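Local structure of minor fimbrium anchoring subunit Mfa2 (Porphyromonas gingivalis, 5NFI) at residues Ile161-Ser166 and Asn211-Thr216; Asp251-Ala256 and Gln270-Gly275. The protein anchors the minor (Mfa1) fimbriae in the outer membrane of Porphyromonas gingivalis and regulates their length. All coordinates share one frame; numbering follows the deposited sequence.

Contact 1: residues Ile161-Ser166 and Asn211-Thr216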
ATOM      1  N   ILE A 161     -12.838  13.433 -10.167  1.00 50.52           N
ATOM      2  CA  ILE A 161     -12.769  12.285  -9.292  1.00 50.20           C
ATOM      3  C   ILE A 161     -11.580  12.435  -8.354  1.00 50.05           C
ATOM      4  O   ILE A 161     -10.466  12.798  -8.769  1.00 49.33           O
ATOM      5  CB  ILE A 161     -12.683  10.984 -10.091  1.00 49.82           C
ATOM      6  CG1 ILE A 161     -13.880  10.920 -11.059  1.00 50.86           C
ATOM      7  CG2 ILE A 161     -12.695   9.785  -9.151  1.00 49.44           C
ATOM      8  CD1 ILE A 161     -13.853   9.781 -12.055  1.00 50.48           C
ATOM      9  N   LYS A 162     -11.855  12.200  -7.077  1.00 50.53           N
ATOM     10  CA  LYS A 162     -10.872  12.347  -6.031  1.00 49.93           C
ATOM     11  C   LYS A 162     -10.835  11.120  -5.159  1.00 50.94           C
ATOM     12  O   LYS A 162     -11.865  10.490  -4.903  1.00 51.92           O
ATOM     13  CB  LYS A 162     -11.163  13.567  -5.173  1.00 50.30           C
ATOM     14  CG  LYS A 162     -11.034  14.871  -5.900  1.00 51.26           C
ATOM     15  CD  LYS A 162     -11.145  16.011  -4.928  1.00 53.16           C
ATOM     16  CE  LYS A 162     -11.578  17.287  -5.631  1.00 55.39           C
ATOM     17  NZ  LYS A 162     -11.488  18.483  -4.725  1.00 57.45           N
ATOM     18  N   LEU A 163      -9.634  10.804  -4.690  1.00 50.86           N
ATOM     19  CA  LEU A 163      -9.403   9.673  -3.813  1.00 51.32           C
ATOM     20  C   LEU A 163      -8.575  10.111  -2.612  1.00 52.49           C
ATOM     21  O   LEU A 163      -7.367  10.405  -2.736  1.00 52.85           O
ATOM     22  CB  LEU A 163      -8.695   8.555  -4.572  1.00 50.13           C
ATOM     23  CG  LEU A 163      -8.390   7.258  -3.824  1.00 49.55           C
ATOM     24  CD1 LEU A 163      -9.663   6.487  -3.496  1.00 49.69           C
ATOM     25  CD2 LEU A 163      -7.459   6.421  -4.666  1.00 49.03           C
ATOM     26  N   ALA A 164      -9.225  10.164  -1.455  1.00 53.71           N
ATOM     27  CA  ALA A 164      -8.560  10.529  -0.217  1.00 55.44           C
ATOM     28  C   ALA A 164      -8.339   9.305   0.666  1.00 57.03           C
ATOM     29  O   ALA A 164      -9.200   8.429   0.767  1.00 58.58           O
ATOM     30  CB  ALA A 164      -9.354  11.567   0.531  1.00 56.76           C
ATOM     31  N   SER A 165      -7.187   9.238   1.317  1.00 55.96           N
ATOM     32  CA  SER A 165      -6.963   8.144   2.237  1.00 55.36           C
ATOM     33  C   SER A 165      -5.901   8.497   3.254  1.00 54.83           C
ATOM     34  O   SER A 165      -4.883   9.080   2.908  1.00 54.63           O
ATOM     35  CB  SER A 165      -6.567   6.893   1.466  1.00 54.88           C
ATOM     36  OG  SER A 165      -6.319   5.821   2.351  1.00 55.87           O
ATOM     37  N   SER A 166      -6.135   8.150   4.510  1.00 55.22           N
ATOM     38  CA  SER A 166      -5.104   8.295   5.535  1.00 55.09           C
ATOM     39  C   SER A 166      -4.158   7.115   5.504  1.00 53.03           C
ATOM     40  O   SER A 166      -4.023   6.399   6.496  1.00 54.28           O
ATOM     41  CB  SER A 166      -5.734   8.421   6.922  1.00 57.54           C
ATOM     42  OG  SER A 166      -6.500   9.612   7.001  1.00 59.26           O
ATOM     43  N   ASN A 211     -11.077   6.259   3.637  1.00 61.96           N
ATOM     44  CA  ASN A 211     -10.737   5.827   2.294  1.00 60.44           C
ATOM     45  C   ASN A 211     -11.829   6.304   1.363  1.00 60.20           C
ATOM     46  O   ASN A 211     -12.597   5.506   0.842  1.00 60.99           O
ATOM     47  CB  ASN A 211     -10.583   4.302   2.210  1.00 60.66           C
ATOM     48  CG  ASN A 211      -9.423   3.775   3.053  1.00 60.67           C
ATOM     49  OD1 ASN A 211      -8.268   3.802   2.626  1.00 60.01           O
ATOM     50  ND2 ASN A 211      -9.735   3.284   4.250  1.00 61.72           N
ATOM     51  N   THR A 212     -11.883   7.616   1.168  1.00 59.05           N
ATOM     52  CA  THR A 212     -12.991   8.280   0.513  1.00 57.67           C
ATOM     53  C   THR A 212     -12.816   8.462  -0.985  1.00 55.83           C
ATOM     54  O   THR A 212     -11.937   9.189  -1.435  1.00 55.37           O
ATOM     55  CB  THR A 212     -13.222   9.652   1.143  1.00 58.20           C
ATOM     56  OG1 THR A 212     -13.555   9.475   2.524  1.00 59.94           O
ATOM     57  CG2 THR A 212     -14.357  10.375   0.436  1.00 57.86           C
ATOM     58  N   LEU A 213     -13.667   7.790  -1.752  1.00 55.16           N
ATOM     59  CA  LEU A 213     -13.789   8.035  -3.183  1.00 53.36           C
ATOM     60  C   LEU A 213     -14.876   9.082  -3.353  1.00 53.88           C
ATOM     61  O   LEU A 213     -15.909   9.004  -2.681  1.00 55.05           O
ATOM     62  CB  LEU A 213     -14.133   6.756  -3.938  1.00 52.11           C
ATOM     63  CG  LEU A 213     -14.264   6.912  -5.452  1.00 50.55           C
ATOM     64  CD1 LEU A 213     -12.913   7.254  -6.048  1.00 49.11           C
ATOM     65  CD2 LEU A 213     -14.849   5.649  -6.086  1.00 50.55           C
ATOM     66  N   SER A 214     -14.652  10.076  -4.210  1.00 52.93           N
ATOM     67  CA  SER A 214     -15.634  11.147  -4.337  1.00 52.70           C
ATOM     68  C   SER A 214     -15.677  11.765  -5.724  1.00 51.90           C
ATOM     69  O   SER A 214     -14.676  11.748  -6.450  1.00 51.42           O
ATOM     70  CB  SER A 214     -15.347  12.239  -3.344  1.00 52.73           C
ATOM     71  OG  SER A 214     -14.513  13.190  -3.963  1.00 52.56           O
ATOM     72  N   VAL A 215     -16.846  12.304  -6.083  1.00 51.79           N
ATOM     73  CA  VAL A 215     -17.047  12.970  -7.371  1.00 51.03           C
ATOM     74  C   VAL A 215     -17.611  14.347  -7.126  1.00 52.73           C
ATOM     75  O   VAL A 215     -18.622  14.503  -6.408  1.00 55.41           O
ATOM     76  CB  VAL A 215     -18.007  12.202  -8.310  1.00 50.26           C
ATOM     77  CG1 VAL A 215     -18.083  12.897  -9.668  1.00 50.30           C
ATOM     78  CG2 VAL A 215     -17.543  10.782  -8.502  1.00 49.12           C
ATOM     79  N   THR A 216     -16.967  15.335  -7.744  1.00 51.81           N
ATOM     80  CA  THR A 216     -17.277  16.743  -7.536  1.00 52.59           C
ATOM     81  C   THR A 216     -17.544  17.500  -8.847  1.00 53.48           C
ATOM     82  O   THR A 216     -16.864  17.305  -9.843  1.00 54.02           O
ATOM     83  CB  THR A 216     -16.117  17.442  -6.793  1.00 51.86           C
ATOM     84  OG1 THR A 216     -15.966  16.869  -5.489  1.00 51.51           O
ATOM     85  CG2 THR A 216     -16.372  18.933  -6.669  1.00 52.71           C
TER
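The CD1 methyl of L213 overlaps CG2 of I161, 4.0 Å from it, the two side chains lying alongside one another and pointing the same way. CD1 of L213 also comes within 4.2 Å of CD1 of L163, so this one branch bridges two apolar neighbours on the partner strand. In L213, CG stands anti to the backbone N (chi1 -179°), and this places the isobutyl end against the strand of I161. The antiparallel backbones join through two hydrogen-bonded pairs, K162 with S214 and A164 with T212; K162 N to S214 O measures 2.9 Å. On the face of K162 and A164, CB of K162 meets OG of S214 at 3.6 Å. At the far end S165 OG donates to N211 OD1 over 2.8 Å, arriving above the amide plane, while N211 ND2 is bonded to the carbonyl of E206, so both ends of the amide are used. The pair lies within one sheet of a β-sandwich, flanked by strands 182-190 and 222-228; I161, L163, L213 and V215 face inward on strands 133-151 and 196-202, with L163 and N211 also touching helix 229-233.

Contact 2: residues Asp251-Ala256 and Gln270-Gly275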
ATOM      1  N   ASP A 251     -10.880  -1.673 -10.923  1.00 59.06           N
ATOM      2  CA  ASP A 251     -11.640  -0.982 -11.954  1.00 58.74           C
ATOM      3  C   ASP A 251     -12.999  -0.651 -11.362  1.00 56.47           C
ATOM      4  O   ASP A 251     -13.753  -1.541 -10.981  1.00 56.39           O
ATOM      5  CB  ASP A 251     -11.787  -1.809 -13.231  1.00 61.80           C
ATOM      6  CG  ASP A 251     -11.950  -0.932 -14.470  1.00 65.01           C
ATOM      7  OD1 ASP A 251     -12.059   0.302 -14.304  1.00 65.57           O
ATOM      8  OD2 ASP A 251     -11.978  -1.448 -15.612  1.00 67.38           O
ATOM      9  N   ILE A 252     -13.279   0.641 -11.250  1.00 54.53           N
ATOM     10  CA  ILE A 252     -14.493   1.118 -10.599  1.00 53.58           C
ATOM     11  C   ILE A 252     -15.349   1.893 -11.571  1.00 52.48           C
ATOM     12  O   ILE A 252     -14.859   2.796 -12.269  1.00 52.17           O
ATOM     13  CB  ILE A 252     -14.174   2.019  -9.394  1.00 52.78           C
ATOM     14  CG1 ILE A 252     -13.196   1.304  -8.459  1.00 52.82           C
ATOM     15  CG2 ILE A 252     -15.466   2.444  -8.683  1.00 53.05           C
ATOM     16  CD1 ILE A 252     -12.862   2.077  -7.223  1.00 52.68           C
ATOM     17  N   ARG A 253     -16.625   1.531 -11.633  1.00 51.78           N
ATOM     18  CA  ARG A 253     -17.558   2.297 -12.443  1.00 50.94           C
ATOM     19  C   ARG A 253     -18.624   2.972 -11.590  1.00 50.57           C
ATOM     20  O   ARG A 253     -19.245   2.352 -10.729  1.00 51.41           O
ATOM     21  CB  ARG A 253     -18.218   1.421 -13.497  1.00 50.96           C
ATOM     22  CG  ARG A 253     -19.171   2.209 -14.370  1.00 50.30           C
ATOM     23  CD  ARG A 253     -19.676   1.384 -15.517  1.00 50.70           C
ATOM     24  NE  ARG A 253     -20.746   2.083 -16.202  1.00 51.68           N
ATOM     25  CZ  ARG A 253     -21.930   1.544 -16.479  1.00 53.14           C
ATOM     26  NH1 ARG A 253     -22.186   0.282 -16.142  1.00 53.56           N
ATOM     27  NH2 ARG A 253     -22.851   2.259 -17.112  1.00 53.92           N
ATOM     28  N   LEU A 254     -18.807   4.259 -11.830  1.00 49.52           N
ATOM     29  CA  LEU A 254     -19.858   5.023 -11.184  1.00 49.18           C
ATOM     30  C   LEU A 254     -20.893   5.411 -12.232  1.00 49.78           C
ATOM     31  O   LEU A 254     -20.585   6.118 -13.191  1.00 48.56           O
ATOM     32  CB  LEU A 254     -19.273   6.250 -10.505  1.00 47.63           C
ATOM     33  CG  LEU A 254     -18.202   5.908  -9.471  1.00 46.01           C
ATOM     34  CD1 LEU A 254     -17.591   7.172  -8.840  1.00 44.67           C
ATOM     35  CD2 LEU A 254     -18.784   4.965  -8.420  1.00 46.01           C
ATOM     36  N   VAL A 255     -22.107   4.904 -12.078  1.00 52.01           N
ATOM     37  CA  VAL A 255     -23.159   5.254 -13.014  1.00 54.21           C
ATOM     38  C   VAL A 255     -23.909   6.478 -12.507  1.00 56.54           C
ATOM     39  O   VAL A 255     -24.517   6.444 -11.444  1.00 56.46           O
ATOM     40  CB  VAL A 255     -24.124   4.103 -13.223  1.00 55.13           C
ATOM     41  CG1 VAL A 255     -25.129   4.460 -14.311  1.00 55.94           C
ATOM     42  CG2 VAL A 255     -23.340   2.847 -13.590  1.00 54.43           C
ATOM     43  N   ALA A 256     -23.815   7.573 -13.254  1.00 58.62           N
ATOM     44  CA  ALA A 256     -24.502   8.802 -12.894  1.00 60.36           C
ATOM     45  C   ALA A 256     -25.864   8.858 -13.571  1.00 63.88           C
ATOM     46  O   ALA A 256     -26.077   8.279 -14.642  1.00 63.73           O
ATOM     47  CB  ALA A 256     -23.668  10.017 -13.278  1.00 59.52           C
ATOM     48  N   GLN A 270     -25.267   3.744  -9.060  1.00 57.57           N
ATOM     49  CA  GLN A 270     -24.676   2.414  -9.196  1.00 57.46           C
ATOM     50  C   GLN A 270     -23.163   2.498  -9.097  1.00 56.07           C
ATOM     51  O   GLN A 270     -22.513   3.253  -9.840  1.00 55.17           O
ATOM     52  CB  GLN A 270     -25.049   1.759 -10.523  1.00 57.83           C
ATOM     53  CG  GLN A 270     -26.153   0.742 -10.417  1.00 60.11           C
ATOM     54  CD  GLN A 270     -26.484   0.085 -11.743  1.00 60.73           C
ATOM     55  OE1 GLN A 270     -25.752   0.224 -12.727  1.00 59.19           O
ATOM     56  NE2 GLN A 270     -27.599  -0.641 -11.773  1.00 63.05           N
ATOM     57  N   ILE A 271     -22.593   1.729  -8.185  1.00 55.51           N
ATOM     58  CA  ILE A 271     -21.153   1.639  -8.143  1.00 54.30           C
ATOM     59  C   ILE A 271     -20.704   0.193  -8.413  1.00 53.79           C
ATOM     60  O   ILE A 271     -21.054  -0.737  -7.685  1.00 55.17           O
ATOM     61  CB  ILE A 271     -20.601   2.161  -6.800  1.00 55.51           C
ATOM     62  CG1 ILE A 271     -19.144   1.730  -6.624  1.00 55.73           C
ATOM     63  CG2 ILE A 271     -21.446   1.677  -5.644  1.00 57.65           C
ATOM     64  CD1 ILE A 271     -18.466   2.332  -5.412  1.00 55.77           C
ATOM     65  N   TRP A 272     -19.975   0.020  -9.509  1.00 52.20           N
ATOM     66  CA  TRP A 272     -19.423  -1.266  -9.895  1.00 52.19           C
ATOM     67  C   TRP A 272     -17.956  -1.317  -9.497  1.00 51.87           C
ATOM     68  O   TRP A 272     -17.231  -0.339  -9.695  1.00 51.54           O
ATOM     69  CB  TRP A 272     -19.551  -1.492 -11.407  1.00 51.33           C
ATOM     70  CG  TRP A 272     -20.951  -1.532 -11.938  1.00 51.99           C
ATOM     71  CD1 TRP A 272     -21.799  -0.469 -12.112  1.00 51.52           C
ATOM     72  CD2 TRP A 272     -21.656  -2.685 -12.420  1.00 53.06           C
ATOM     73  NE1 TRP A 272     -22.993  -0.893 -12.648  1.00 52.67           N
ATOM     74  CE2 TRP A 272     -22.929  -2.248 -12.850  1.00 53.84           C
ATOM     75  CE3 TRP A 272     -21.345  -4.044 -12.508  1.00 53.48           C
ATOM     76  CZ2 TRP A 272     -23.883  -3.126 -13.361  1.00 55.45           C
ATOM     77  CZ3 TRP A 272     -22.290  -4.910 -13.019  1.00 55.37           C
ATOM     78  CH2 TRP A 272     -23.547  -4.450 -13.438  1.00 56.47           C
ATOM     79  N   ILE A 273     -17.519  -2.446  -8.940  1.00 51.64           N
ATOM     80  CA  ILE A 273     -16.103  -2.674  -8.647  1.00 49.19           C
ATOM     81  C   ILE A 273     -15.692  -4.055  -9.152  1.00 49.86           C
ATOM     82  O   ILE A 273     -16.306  -5.070  -8.807  1.00 51.23           O
ATOM     83  CB  ILE A 273     -15.780  -2.556  -7.149  1.00 48.13           C
ATOM     84  CG1 ILE A 273     -16.153  -1.172  -6.637  1.00 46.45           C
ATOM     85  CG2 ILE A 273     -14.272  -2.757  -6.906  1.00 47.84           C
ATOM     86  CD1 ILE A 273     -15.912  -0.970  -5.159  1.00 46.21           C
ATOM     87  N   ASN A 274     -14.668  -4.060 -10.003  1.00 49.05           N
ATOM     88  CA  ASN A 274     -14.164  -5.256 -10.662  1.00 50.30           C
ATOM     89  C   ASN A 274     -15.272  -6.134 -11.224  1.00 52.57           C
ATOM     90  O   ASN A 274     -15.231  -7.362 -11.132  1.00 55.26           O
ATOM     91  CB  ASN A 274     -13.272  -6.035  -9.691  1.00 50.70           C
ATOM     92  CG  ASN A 274     -11.987  -5.282  -9.380  1.00 50.18           C
ATOM     93  OD1 ASN A 274     -11.735  -4.212  -9.952  1.00 49.04           O
ATOM     94  ND2 ASN A 274     -11.178  -5.817  -8.476  1.00 50.80           N
ATOM     95  N   GLY A 275     -16.267  -5.494 -11.823  1.00 52.22           N
ATOM     96  CA  GLY A 275     -17.317  -6.215 -12.518  1.00 53.72           C
ATOM     97  C   GLY A 275     -18.469  -6.653 -11.635  1.00 54.48           C
ATOM     98  O   GLY A 275     -19.399  -7.268 -12.105  1.00 56.10           O
TER
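W272 turns its CG anti to the carbonyl carbon (chi1 -62°) and R253 its CG anti to the backbone N (chi1 -179°), and the two side chains thereby run alongside each other on one face of a β-hairpin made by strands 249-258 and 266-273. The arginine chain stays extended as far as NE and lays NH1 over one face of the indole, 3.8 Å from W272 NE1, with the guanidinium and ring planes 27° apart. V255 helps hold this arrangement: its CG2 methyl sits over the centre of the guanidinium and also meets the indole at its edge, 3.9 Å from W272 CD1. The charge of R253 is matched elsewhere, by a salt bridge from NH2 to D151 on strand 133-151. Along its own strand W272 NE1 donates to Q270 OE1 at 3.0 Å; the acceptor lies near the ring plane, but the donor approaches from above the amide plane of Q270. This bond probably helps to hold the indole in its rotation.

The opposite face is apolar. CD2 of L254 packs 3.7 Å from CB of I271, and CG2 of I252 lies 4.2 Å from CG1 of I273. I252 and I273 also touch L229 of helix 229-233. Backbone bonds between R253 and W272 run in both directions and keep the strands in register. N274 and G275 have the backbone angles of a type I' turn, which leads into strand 276-280. There the N274 side chain takes the place of a strand carbonyl: D251 N donates to N274 OD1 at 2.8 Å, almost head-on to the side-chain carbonyl, while N274 N returns a bond to D251 O at 2.9 Å.

How the contacts relate
Both contacts are antiparallel strand pairs, but they belong to facing layers of the same sandwich and meet in its core: CG2 of V215 in contact 1 lies 3.6 Å from CD1 of L254 in contact 2, and CD2 of L213 reaches I252. Strand 133-151 packs against contact 1 and pairs with strand 249-258 of contact 2, while L229 touches residues of both. Contact 1 is the more buried, and its polar side-chain bond is between neutral groups at the strand ends. Contact 2, further from the chain's centre, has one partly exposed face where arginine, tryptophan and glutamine meet, and only its aliphatic face turns toward contact 1.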